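Local coordinates for PHD finger protein 3 (Homo sapiens, PDB 6IC9) that reads the phosphorylated C-terminal domain of RNA polymerase II through its SPOC domain and so regulates neuronal gene expression, at residues D116-P121 and L149-R154. Sequence-based numbering, arbitrary orientation. Where two conformers were deposited one is given.
Sequences DMYLIP and LGLIIR
Y118 and L151 face each other as a hydrogen-bonded pair where strands 116-121 and 149-154 run antiparallel, their axes 4.7 Å apart, as neighbours in the beta-sheet of the SPOC domain. Each backbone N of the pair donates to the other's O over 2.9 Å; I120 and L149 are also joined by two bonds, whereas I153 N donates to D116 O at 2.9 Å but the return bond from D116 N is weak. In the intervening non-hydrogen-bonded pairs, M117 CA and G150 CA instead offer CA-H...O contacts to L151 O and Y118 O.

One face carries M117, L119 and I152. Slim and unbranched, M117 can lie along I152 and reach G150: CG is anti to the backbone N (chi1 -179°), the chain is extended beyond, and CE meets I152 CD1 at 3.7 Å. A CB on G150 would collide with CE, so glycine fits there. Cut back to an alanine here, the side chain would lose SD and CE, and a gap would probably open beside I152 and over G150.

On the other face, toward helix 57-70, L151 touches both I120 and Y118 through its CD2 branch, and its CB meets I120 CD1 at 3.9 Å. The Y118 ring offers an apolar surface to an apolar side chain of the bound peptide. Two carboxylate oxygens let D116 serve two partners: OD2 bonds a polar peptide side chain, OD1 bonds Y63 OH.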
loop_
_atom_site.group_PDB
_atom_site.type_symbol
_atom_site.label_atom_id
_atom_site.label_comp_id
_atom_site.label_asym_id
_atom_site.label_seq_id
_atom_site.Cartn_x
_atom_site.Cartn_y
_atom_site.Cartn_z
ATOM N N ASP A 116 -0.260 -8.786 -5.422
ATOM C CA ASP A 116 0.780 -7.795 -5.118
ATOM C C ASP A 116 0.235 -6.762 -4.145
ATOM O O ASP A 116 -0.956 -6.433 -4.171
ATOM C CB ASP A 116 1.268 -6.967 -6.338
ATOM C CG ASP A 116 1.570 -7.810 -7.555
ATOM O OD1 ASP A 116 0.660 -7.961 -8.406
ATOM O OD2 ASP A 116 2.705 -8.280 -7.654
ATOM N N MET A 117 1.109 -6.269 -3.289
ATOM C CA MET A 117 0.758 -5.133 -2.453
ATOM C C MET A 117 1.959 -4.202 -2.350
ATOM O O MET A 117 3.059 -4.633 -1.990
ATOM C CB MET A 117 0.288 -5.580 -1.069
ATOM C CG MET A 117 -0.100 -4.374 -0.208
ATOM S SD MET A 117 -1.108 -4.964 1.184
ATOM C CE MET A 117 -1.597 -3.415 1.873
ATOM N N TYR A 118 1.752 -2.941 -2.684
ATOM C CA TYR A 118 2.812 -1.937 -2.619
ATOM C C TYR A 118 2.458 -0.883 -1.587
ATOM O O TYR A 118 1.281 -0.563 -1.384
ATOM C CB TYR A 118 3.013 -1.241 -3.975
ATOM C CG TYR A 118 3.379 -2.258 -5.055
ATOM C CD1 TYR A 118 4.637 -2.860 -5.049
ATOM C CD2 TYR A 118 2.421 -2.651 -6.016
ATOM C CE1 TYR A 118 4.959 -3.842 -6.014
ATOM C CE2 TYR A 118 2.734 -3.596 -7.003
ATOM C CZ TYR A 118 3.984 -4.191 -6.970
ATOM O OH TYR A 118 4.256 -5.120 -7.939
ATOM N N LEU A 119 3.476 -0.325 -0.943
ATOM C CA LEU A 119 3.301 0.712 0.067
ATOM C C LEU A 119 3.832 1.999 -0.502
ATOM O O LEU A 119 5.029 2.087 -0.793
ATOM C CB LEU A 119 4.061 0.364 1.349
ATOM C CG LEU A 119 3.693 0.922 2.720
ATOM C CD1 LEU A 119 2.272 0.458 3.222
ATOM C CD2 LEU A 119 4.748 0.343 3.682
ATOM N N ILE A 120 2.960 2.997 -0.614
ATOM C CA ILE A 120 3.210 4.234 -1.330
ATOM C C ILE A 120 3.264 5.388 -0.327
ATOM O O ILE A 120 2.283 5.641 0.368
ATOM C CB ILE A 120 2.112 4.468 -2.377
ATOM C CG1 ILE A 120 2.223 3.386 -3.456
ATOM C CG2 ILE A 120 2.270 5.928 -2.971
ATOM C CD1 ILE A 120 1.064 3.440 -4.501
ATOM N N PRO A 121 4.356 6.135 -0.243
ATOM C CA PRO A 121 4.337 7.351 0.576
ATOM C C PRO A 121 3.675 8.483 -0.207
ATOM O O PRO A 121 4.043 8.759 -1.353
ATOM C CB PRO A 121 5.820 7.627 0.823
ATOM C CG PRO A 121 6.508 7.074 -0.393
ATOM C CD PRO A 121 5.701 5.846 -0.790
ATOM N N LEU A 149 -0.036 4.822 1.791
ATOM C CA LEU A 149 -1.114 4.139 1.106
ATOM C C LEU A 149 -0.704 2.708 0.804
ATOM O O LEU A 149 0.471 2.428 0.592
ATOM C CB LEU A 149 -1.359 4.897 -0.224
ATOM C CG LEU A 149 -2.428 5.998 -0.337
ATOM C CD1 LEU A 149 -2.544 6.940 0.833
ATOM C CD2 LEU A 149 -2.307 6.752 -1.714
ATOM N N GLY A 150 -1.679 1.817 0.717
ATOM C CA GLY A 150 -1.469 0.478 0.204
ATOM C C GLY A 150 -2.186 0.349 -1.134
ATOM O O GLY A 150 -3.388 0.585 -1.225
ATOM N N LEU A 151 -1.442 -0.061 -2.146
ATOM C CA LEU A 151 -1.988 -0.386 -3.474
ATOM C C LEU A 151 -2.058 -1.890 -3.546
ATOM O O LEU A 151 -1.020 -2.547 -3.528
ATOM C CB LEU A 151 -1.059 0.187 -4.553
ATOM C CG LEU A 151 -1.331 -0.273 -5.972
ATOM C CD1 LEU A 151 -2.702 0.182 -6.317
ATOM C CD2 LEU A 151 -0.257 0.404 -6.886
ATOM N N ILE A 152 -3.273 -2.448 -3.613
ATOM C CA ILE A 152 -3.472 -3.883 -3.483
ATOM C C ILE A 152 -4.044 -4.437 -4.791
ATOM O O ILE A 152 -5.121 -4.010 -5.241
ATOM C CB ILE A 152 -4.403 -4.210 -2.294
ATOM C CG1 ILE A 152 -3.900 -3.437 -1.050
ATOM C CG2 ILE A 152 -4.428 -5.704 -2.018
ATOM C CD1 ILE A 152 -4.871 -3.546 0.125
ATOM N N ILE A 153 -3.316 -5.366 -5.396
ATOM C CA ILE A 153 -3.754 -6.091 -6.592
ATOM C C ILE A 153 -4.327 -7.432 -6.154
ATOM O O ILE A 153 -3.592 -8.277 -5.633
ATOM C CB ILE A 153 -2.584 -6.326 -7.563
ATOM C CG1 ILE A 153 -1.750 -5.051 -7.723
ATOM C CG2 ILE A 153 -3.103 -6.899 -8.917
ATOM C CD1 ILE A 153 -2.571 -3.859 -8.213
ATOM N N ARG A 154 -5.623 -7.657 -6.392
ATOM C CA ARG A 154 -6.270 -8.910 -6.011
ATOM C C ARG A 154 -6.788 -9.689 -7.228
ATOM O O ARG A 154 -7.094 -9.129 -8.280
ATOM C CB ARG A 154 -7.414 -8.616 -5.047
ATOM C CG ARG A 154 -6.978 -7.500 -4.046
ATOM C CD ARG A 154 -8.145 -6.720 -3.432
ATOM N NE ARG A 154 -8.724 -7.594 -2.450
ATOM C CZ ARG A 154 -9.851 -7.390 -1.776
ATOM N NH1 ARG A 154 -10.603 -6.306 -1.946
ATOM N NH2 ARG A 154 -10.199 -8.313 -0.906
#